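Local coordinates for peptidoglycan N-acetylglucosamine deacetylase (PDB 5JMU), which probably removes acetyl groups from N-acetylglucosamine of peptidoglycan as a zinc-dependent hydrolase, of which this chain is the catalytic domain, at residues Val40-Asn45 / Ala67-Thr72; Gln90-Asp95 / Ile114-Gly119. All blocks are in the same frame, centred on the assembly; numbering follows the deposited sequence.

Interaction 1: residues Val40-Asn45 / Ala67-Thr72; sequences VLDKYN and AKRGHT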
ATOM      1  N   VAL A  40     -10.021 -13.048   6.864  1.00 18.11           N
ATOM      2  CA  VAL A  40     -11.165 -12.484   6.116  1.00 16.74           C
ATOM      3  C   VAL A  40     -10.926 -12.542   4.599  1.00 16.95           C
ATOM      4  O   VAL A  40     -11.829 -12.920   3.832  1.00 16.22           O
ATOM      5  CB  VAL A  40     -11.444 -11.019   6.526  1.00 16.24           C
ATOM      6  CG1 VAL A  40     -12.419 -10.314   5.547  1.00 19.55           C
ATOM      7  CG2 VAL A  40     -11.994 -10.951   7.936  1.00 18.65           C
ATOM      8  N   LEU A  41      -9.719 -12.167   4.177  1.00 14.03           N
ATOM      9  CA  LEU A  41      -9.407 -12.194   2.744  1.00 13.51           C
ATOM     10  C   LEU A  41      -9.536 -13.623   2.213  1.00 17.18           C
ATOM     11  O   LEU A  41     -10.060 -13.824   1.102  1.00 18.45           O
ATOM     12  CB  LEU A  41      -8.005 -11.615   2.481  1.00 13.12           C
ATOM     13  CG  LEU A  41      -7.869 -10.135   2.819  1.00 12.04           C
ATOM     14  CD1 LEU A  41      -6.391  -9.720   2.788  1.00 14.60           C
ATOM     15  CD2 LEU A  41      -8.754  -9.233   1.894  1.00 14.48           C
ATOM     16  N   ASP A  42      -9.069 -14.600   2.996  1.00 15.32           N
ATOM     17  CA  ASP A  42      -9.214 -16.005   2.614  1.00 16.45           C
ATOM     18  C   ASP A  42     -10.680 -16.436   2.542  1.00 19.71           C
ATOM     19  O   ASP A  42     -11.070 -17.202   1.658  1.00 20.97           O
ATOM     20  CB  ASP A  42      -8.500 -16.903   3.598  1.00 18.84           C
ATOM     21  CG  ASP A  42      -7.015 -16.982   3.341  1.00 20.58           C
ATOM     22  OD1 ASP A  42      -6.538 -16.465   2.283  1.00 22.11           O
ATOM     23  OD2 ASP A  42      -6.319 -17.568   4.201  1.00 23.82           O
ATOM     24  N   LYS A  43     -11.490 -15.948   3.478  1.00 17.19           N
ATOM     25  CA  LYS A  43     -12.898 -16.283   3.492  1.00 21.24           C
ATOM     26  C   LYS A  43     -13.584 -15.912   2.168  1.00 18.75           C
ATOM     27  O   LYS A  43     -14.452 -16.654   1.706  1.00 23.31           O
ATOM     28  CB  LYS A  43     -13.586 -15.592   4.670  1.00 23.57           C
ATOM     29  CG  LYS A  43     -15.076 -15.868   4.774  1.00 28.38           C
ATOM     30  CD  LYS A  43     -15.649 -15.154   5.994  1.00 28.14           C
ATOM     31  CE  LYS A  43     -17.163 -15.356   6.113  1.00 32.48           C
ATOM     32  NZ  LYS A  43     -17.708 -14.619   7.301  1.00 38.17           N
ATOM     33  N   TYR A  44     -13.147 -14.823   1.539  1.00 16.73           N
ATOM     34  CA  TYR A  44     -13.772 -14.322   0.312  1.00 19.41           C
ATOM     35  C   TYR A  44     -12.890 -14.604  -0.894  1.00 18.20           C
ATOM     36  O   TYR A  44     -13.195 -14.159  -1.989  1.00 17.73           O
ATOM     37  CB  TYR A  44     -14.065 -12.804   0.435  1.00 15.18           C
ATOM     38  CG  TYR A  44     -15.185 -12.612   1.436  1.00 16.93           C
ATOM     39  CD1 TYR A  44     -16.517 -12.703   1.039  1.00 19.16           C
ATOM     40  CD2 TYR A  44     -14.909 -12.463   2.797  1.00 19.81           C
ATOM     41  CE1 TYR A  44     -17.540 -12.594   1.957  1.00 20.87           C
ATOM     42  CE2 TYR A  44     -15.948 -12.368   3.737  1.00 20.19           C
ATOM     43  CZ  TYR A  44     -17.237 -12.422   3.310  1.00 20.83           C
ATOM     44  OH  TYR A  44     -18.259 -12.350   4.243  1.00 22.63           O
ATOM     45  N   ASN A  45     -11.783 -15.319  -0.668  1.00 14.69           N
ATOM     46  CA  ASN A  45     -10.850 -15.665  -1.751  1.00 16.78           C
ATOM     47  C   ASN A  45     -10.383 -14.421  -2.534  1.00 17.00           C
ATOM     48  O   ASN A  45     -10.404 -14.375  -3.775  1.00 19.21           O
ATOM     49  CB  ASN A  45     -11.510 -16.683  -2.672  1.00 19.44           C
ATOM     50  CG  ASN A  45     -10.523 -17.323  -3.666  1.00 20.79           C
ATOM     51  OD1 ASN A  45      -9.368 -17.539  -3.352  1.00 22.56           O
ATOM     52  ND2 ASN A  45     -10.995 -17.609  -4.850  1.00 21.06           N
ATOM     53  N   ALA A  67       2.731 -13.341   1.868  1.00 14.09           N
ATOM     54  CA  ALA A  67       3.205 -13.844   0.584  1.00 15.03           C
ATOM     55  C   ALA A  67       2.716 -15.278   0.363  1.00 15.93           C
ATOM     56  O   ALA A  67       2.294 -15.622  -0.757  1.00 14.11           O
ATOM     57  CB  ALA A  67       4.742 -13.762   0.494  1.00 15.06           C
ATOM     58  N   LYS A  68       2.779 -16.118   1.405  1.00 13.01           N
ATOM     59  CA  LYS A  68       2.381 -17.510   1.255  1.00 13.46           C
ATOM     60  C   LYS A  68       0.948 -17.620   0.797  1.00 15.38           C
ATOM     61  O   LYS A  68       0.616 -18.552   0.012  1.00 17.33           O
ATOM     62  CB  LYS A  68       2.573 -18.282   2.585  1.00 17.37           C
ATOM     63  CG  LYS A  68       2.085 -19.714   2.609  1.00 26.17           C
ATOM     64  CD  LYS A  68       2.344 -20.336   3.986  1.00 30.47           C
ATOM     65  CE  LYS A  68       1.989 -21.823   3.990  1.00 32.35           C
ATOM     66  NZ  LYS A  68       2.048 -22.401   5.381  1.00 35.27           N
ATOM     67  N   ARG A  69       0.105 -16.697   1.274  1.00 13.34           N
ATOM     68  CA  ARG A  69      -1.323 -16.738   0.967  1.00 13.61           C
ATOM     69  C   ARG A  69      -1.666 -16.041  -0.349  1.00 17.11           C
ATOM     70  O   ARG A  69      -2.831 -15.979  -0.727  1.00 16.64           O
ATOM     71  CB  ARG A  69      -2.135 -16.140   2.122  1.00 16.57           C
ATOM     72  CG  ARG A  69      -2.035 -16.999   3.374  1.00 17.84           C
ATOM     73  CD  ARG A  69      -3.006 -16.534   4.432  1.00 21.93           C
ATOM     74  NE  ARG A  69      -2.739 -17.128   5.753  1.00 26.59           N
ATOM     75  CZ  ARG A  69      -3.617 -17.185   6.743  1.00 23.74           C
ATOM     76  NH1 ARG A  69      -4.876 -16.754   6.574  1.00 22.36           N
ATOM     77  NH2 ARG A  69      -3.236 -17.694   7.895  1.00 26.81           N
ATOM     78  N   GLY A  70      -0.655 -15.567  -1.065  1.00 16.01           N
ATOM     79  CA  GLY A  70      -0.882 -15.086  -2.410  1.00 12.97           C
ATOM     80  C   GLY A  70      -1.021 -13.570  -2.544  1.00 12.49           C
ATOM     81  O   GLY A  70      -1.307 -13.060  -3.639  1.00 13.85           O
ATOM     82  N   HIS A  71      -0.827 -12.856  -1.445  1.00 12.11           N
ATOM     83  CA  HIS A  71      -0.903 -11.381  -1.500  1.00 11.72           C
ATOM     84  C   HIS A  71       0.389 -10.780  -2.008  1.00 11.91           C
ATOM     85  O   HIS A  71       1.422 -11.437  -2.008  1.00 12.81           O
ATOM     86  CB  HIS A  71      -1.208 -10.820  -0.113  1.00 11.65           C
ATOM     87  CG  HIS A  71      -2.434 -11.420   0.461  1.00 12.21           C
ATOM     88  ND1 HIS A  71      -3.678 -11.184  -0.086  1.00 12.60           N
ATOM     89  CD2 HIS A  71      -2.614 -12.320   1.456  1.00 12.59           C
ATOM     90  CE1 HIS A  71      -4.576 -11.916   0.545  1.00 13.45           C
ATOM     91  NE2 HIS A  71      -3.958 -12.599   1.502  1.00 13.17           N
ATOM     92  N   THR A  72       0.309  -9.537  -2.489  1.00 11.04           N
ATOM     93  CA  THR A  72       1.511  -8.813  -2.866  1.00 10.67           C
ATOM     94  C   THR A  72       2.131  -8.170  -1.632  1.00 11.74           C
ATOM     95  O   THR A  72       1.450  -7.490  -0.871  1.00 10.89           O
ATOM     96  CB  THR A  72       1.175  -7.742  -3.910  1.00 10.90           C
ATOM     97  OG1 THR A  72       0.748  -8.442  -5.112  1.00 12.42           O
ATOM     98  CG2 THR A  72       2.404  -6.832  -4.170  1.00 10.32           C
TER
HETATM   99  O   HOH W   1      -5.291 -14.405   3.242  1.00 15.93           O
HETATM  100  O   HOH W   2      -5.026 -17.994   0.457  1.00 25.39           O
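D42 and R69 each set CG beside the backbone N and anti to the carbonyl carbon, and the R69 chain then runs extended from CG to NE, so carboxylate and guanidinium meet between the two helix ends. D42 OD2 pairs with R69 NH1 at 2.9 Å in a salt bridge. The two planes lie only 13° apart, yet the N-H points poorly at the oxygen (123°), so the hydrogen bond is weak. R69 is shared: E65 takes NE and D39 also takes NH1, both as salt bridges. D42 OD1 works through water: one water donates weakly to D42 OD1 and lies 2.8 Å from H71 NE2 in a hydrogen bond, and a second donates to D42 OD1 and, at 3.2 Å, to R69 O. Beneath this polar layer L41 CD1 lies 3.6 Å from H71 CE1. H71 ND1 is hydrogen-bonded to A48 N, so both ring nitrogens are held, which limits rotation of the buried imidazole. N45 and G70 end helices 34-43 and 61-68 in Schellman motifs. Helix C-termini packed side by side, the segment after helix 61-68 running on into strand 72-77, suit the alternating helices and strands of the NodB-type deacetylase barrel.

Interaction 2: residues Gln90-Asp95 / Ile114-Gly119; sequences QAFFDD and IRFPGG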
ATOM      1  N   GLN A  90      20.149   9.216   0.424  1.00 13.58           N
ATOM      2  CA  GLN A  90      20.889   8.100   0.980  1.00 13.42           C
ATOM      3  C   GLN A  90      20.157   7.469   2.180  1.00 13.20           C
ATOM      4  O   GLN A  90      20.071   6.240   2.281  1.00 14.63           O
ATOM      5  CB  GLN A  90      22.302   8.575   1.337  1.00 15.77           C
ATOM      6  CG  GLN A  90      23.175   8.926   0.088  1.00 23.96           C
ATOM      7  CD  GLN A  90      22.874  10.322  -0.559  1.00 27.11           C
ATOM      8  OE1 GLN A  90      22.170  11.196   0.026  1.00 21.86           O
ATOM      9  NE2 GLN A  90      23.434  10.534  -1.769  1.00 24.28           N
ATOM     10  N   ALA A  91      19.632   8.313   3.075  1.00 13.18           N
ATOM     11  CA  ALA A  91      18.875   7.806   4.224  1.00 13.82           C
ATOM     12  C   ALA A  91      17.603   7.097   3.785  1.00 12.32           C
ATOM     13  O   ALA A  91      17.233   6.059   4.339  1.00 12.82           O
ATOM     14  CB  ALA A  91      18.544   8.979   5.162  1.00 15.49           C
ATOM     15  N   PHE A  92      16.923   7.629   2.773  1.00 11.75           N
ATOM     16  CA  PHE A  92      15.712   6.997   2.282  1.00 11.65           C
ATOM     17  C   PHE A  92      16.016   5.600   1.786  1.00 12.50           C
ATOM     18  O   PHE A  92      15.307   4.655   2.147  1.00 12.05           O
ATOM     19  CB  PHE A  92      15.084   7.826   1.163  1.00 10.72           C
ATOM     20  CG  PHE A  92      13.856   7.180   0.608  1.00 10.20           C
ATOM     21  CD1 PHE A  92      12.668   7.323   1.290  1.00 12.12           C
ATOM     22  CD2 PHE A  92      13.932   6.390  -0.533  1.00 11.98           C
ATOM     23  CE1 PHE A  92      11.507   6.699   0.827  1.00 11.84           C
ATOM     24  CE2 PHE A  92      12.778   5.739  -1.021  1.00 12.32           C
ATOM     25  CZ  PHE A  92      11.588   5.915  -0.350  1.00 10.53           C
ATOM     26  N   PHE A  93      17.062   5.471   0.964  1.00 11.32           N
ATOM     27  CA  PHE A  93      17.330   4.153   0.373  1.00 11.38           C
ATOM     28  C   PHE A  93      17.951   3.221   1.392  1.00 13.34           C
ATOM     29  O   PHE A  93      17.710   2.019   1.302  1.00 15.31           O
ATOM     30  CB  PHE A  93      18.197   4.269  -0.894  1.00 13.15           C
ATOM     31  CG  PHE A  93      17.389   4.712  -2.076  1.00 14.71           C
ATOM     32  CD1 PHE A  93      16.390   3.890  -2.577  1.00 16.05           C
ATOM     33  CD2 PHE A  93      17.544   5.994  -2.617  1.00 12.96           C
ATOM     34  CE1 PHE A  93      15.588   4.306  -3.662  1.00 17.64           C
ATOM     35  CE2 PHE A  93      16.762   6.409  -3.695  1.00 16.04           C
ATOM     36  CZ  PHE A  93      15.787   5.577  -4.207  1.00 13.13           C
ATOM     37  N   ASP A  94      18.706   3.728   2.374  1.00 12.46           N
ATOM     38  CA  ASP A  94      19.143   2.821   3.438  1.00 14.96           C
ATOM     39  C   ASP A  94      17.935   2.184   4.126  1.00 14.32           C
ATOM     40  O   ASP A  94      17.897   0.965   4.358  1.00 14.20           O
ATOM     41  CB  ASP A  94      19.996   3.547   4.473  1.00 14.61           C
ATOM     42  CG  ASP A  94      21.443   3.810   4.004  1.00 23.52           C
ATOM     43  OD1 ASP A  94      21.886   3.274   2.982  1.00 23.09           O
ATOM     44  OD2 ASP A  94      22.121   4.578   4.702  1.00 23.67           O
ATOM     45  N   ASP A  95      16.938   2.996   4.439  1.00 12.20           N
ATOM     46  CA  ASP A  95      15.721   2.450   5.030  1.00 12.47           C
ATOM     47  C   ASP A  95      14.935   1.539   4.091  1.00 11.31           C
ATOM     48  O   ASP A  95      14.465   0.473   4.516  1.00 12.45           O
ATOM     49  CB  ASP A  95      14.849   3.618   5.510  1.00 12.85           C
ATOM     50  CG  ASP A  95      13.549   3.146   6.152  1.00 12.88           C
ATOM     51  OD1 ASP A  95      13.554   2.932   7.387  1.00 14.26           O
ATOM     52  OD2 ASP A  95      12.550   3.054   5.398  1.00 12.98           O
ATOM     53  N   ILE A 114       6.738  -0.144  -4.188  1.00  9.18           N
ATOM     54  CA  ILE A 114       6.789   0.585  -2.925  1.00 10.35           C
ATOM     55  C   ILE A 114       5.648   1.574  -2.814  1.00  9.88           C
ATOM     56  O   ILE A 114       4.979   1.912  -3.815  1.00  9.20           O
ATOM     57  CB  ILE A 114       8.150   1.343  -2.734  1.00  9.57           C
ATOM     58  CG1 ILE A 114       8.181   2.615  -3.598  1.00 11.13           C
ATOM     59  CG2 ILE A 114       9.317   0.460  -3.107  1.00 11.78           C
ATOM     60  CD1 ILE A 114       9.368   3.553  -3.219  1.00 13.68           C
ATOM     61  N   ARG A 115       5.389   2.050  -1.593  1.00  9.60           N
ATOM     62  CA  ARG A 115       4.527   3.211  -1.391  1.00  9.20           C
ATOM     63  C   ARG A 115       5.287   4.151  -0.481  1.00 12.82           C
ATOM     64  O   ARG A 115       5.615   3.788   0.652  1.00  9.71           O
ATOM     65  CB  ARG A 115       3.189   2.833  -0.775  1.00 10.09           C
ATOM     66  CG  ARG A 115       2.346   4.123  -0.417  1.00 10.47           C
ATOM     67  CD  ARG A 115       0.941   3.701  -0.012  1.00 13.97           C
ATOM     68  NE  ARG A 115       0.159   3.274  -1.168  1.00 12.25           N
ATOM     69  CZ  ARG A 115      -0.910   2.459  -1.064  1.00 12.15           C
ATOM     70  NH1 ARG A 115      -1.263   1.972   0.133  1.00 12.17           N
ATOM     71  NH2 ARG A 115      -1.643   2.139  -2.149  1.00 13.02           N
ATOM     72  N   PHE A 116       5.536   5.364  -0.951  1.00  9.29           N
ATOM     73  CA  PHE A 116       6.223   6.340  -0.131  1.00  9.41           C
ATOM     74  C   PHE A 116       5.406   6.679   1.104  1.00 10.37           C
ATOM     75  O   PHE A 116       4.193   6.894   0.986  1.00 12.30           O
ATOM     76  CB  PHE A 116       6.427   7.638  -0.912  1.00  9.89           C
ATOM     77  CG  PHE A 116       7.404   7.547  -2.025  1.00  9.78           C
ATOM     78  CD1 PHE A 116       8.793   7.579  -1.799  1.00 10.60           C
ATOM     79  CD2 PHE A 116       6.951   7.428  -3.345  1.00 10.20           C
ATOM     80  CE1 PHE A 116       9.716   7.546  -2.859  1.00 10.66           C
ATOM     81  CE2 PHE A 116       7.889   7.367  -4.432  1.00 11.05           C
ATOM     82  CZ  PHE A 116       9.271   7.417  -4.193  1.00 10.91           C
ATOM     83  N   PRO A 117       6.054   6.768   2.284  1.00 11.18           N
ATOM     84  CA  PRO A 117       5.324   7.262   3.450  1.00 13.37           C
ATOM     85  C   PRO A 117       4.811   8.681   3.198  1.00 11.93           C
ATOM     86  O   PRO A 117       5.539   9.563   2.742  1.00 12.72           O
ATOM     87  CB  PRO A 117       6.383   7.178   4.573  1.00 14.56           C
ATOM     88  CG  PRO A 117       7.218   5.940   4.150  1.00 13.49           C
ATOM     89  CD  PRO A 117       7.367   6.150   2.653  1.00 12.06           C
ATOM     90  N   GLY A 118       3.515   8.866   3.442  1.00 11.26           N
ATOM     91  CA  GLY A 118       2.829  10.121   3.180  1.00 13.58           C
ATOM     92  C   GLY A 118       2.343  10.232   1.733  1.00 12.62           C
ATOM     93  O   GLY A 118       1.711  11.233   1.365  1.00 13.17           O
ATOM     94  N   GLY A 119       2.634   9.221   0.911  1.00 12.96           N
ATOM     95  CA  GLY A 119       2.355   9.276  -0.527  1.00 13.08           C
ATOM     96  C   GLY A 119       3.478   9.981  -1.285  1.00 12.79           C
ATOM     97  O   GLY A 119       4.252  10.721  -0.678  1.00 11.39           O
TER
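F92 and F116 are the nearest residues across the segments, CA atoms 9.8 Å apart, the first on regular helix 89-107, the second where the chain leaves strand 113-114 in the NodB homology fold of polysaccharide deacetylases. Segment 90-95 is helical throughout, whereas 114-119 starts as strand and then folds into a type II beta turn from F116 to G119, closed by G119 N to F116 O at 2.8 Å; G118 and G119 both have positive phi. F92 swings CG opposite its backbone N (chi1 178°), which carries the ring off the helix toward the turn. Its CZ leads, reaching F116 CE1 at 3.5 Å and F116 CD1 at 3.6 Å. The ring planes are 32° apart and the centroids 5.5 Å, an oblique aromatic pair. I114 fills in from the strand: its CD1 comes to the edge of the F92 ring, near the ring plane, and also lies over one face of F116, 3.9 Å above it and offset toward the rim. On the helix side, F92 CD2 sits over the centre of the F93 ring. L136 and M133 of helix 132-142 extend this apolar cluster, L136 touching F92 and M133 touching F116. The cluster lies near the zinc site: R115 O accepts a hydrogen bond from H76 ND1, so the backbone next to F116 holds a zinc ligand from the second shell. The F116 side chain is about 6 Å from that of H76 at their nearest atoms, and I114 CD1 approaches F92 CZ to 4.3 Å.

Interaction 1 is partly buried and mixes chemistry: a carboxylate-guanidinium pair and waters on its outer side, with a leucine and a histidine beneath. Interaction 2 is buried and wholly apolar across its segments, resting on two phenylalanines and an isoleucine. Their elements differ: 40-45 and 67-72 join the C-terminal ends of two helices, whereas 90-95 and 114-119 join a helix to the loop after a short strand. They lie on opposite sides of the chain's centre, with centres 26 Å apart and no touch between them. Interaction 1 is remote from the metal site; interaction 2 adjoins it. Strand 72-77 relates the two, since T72 opens it and the zinc ligand H76 lies near its end.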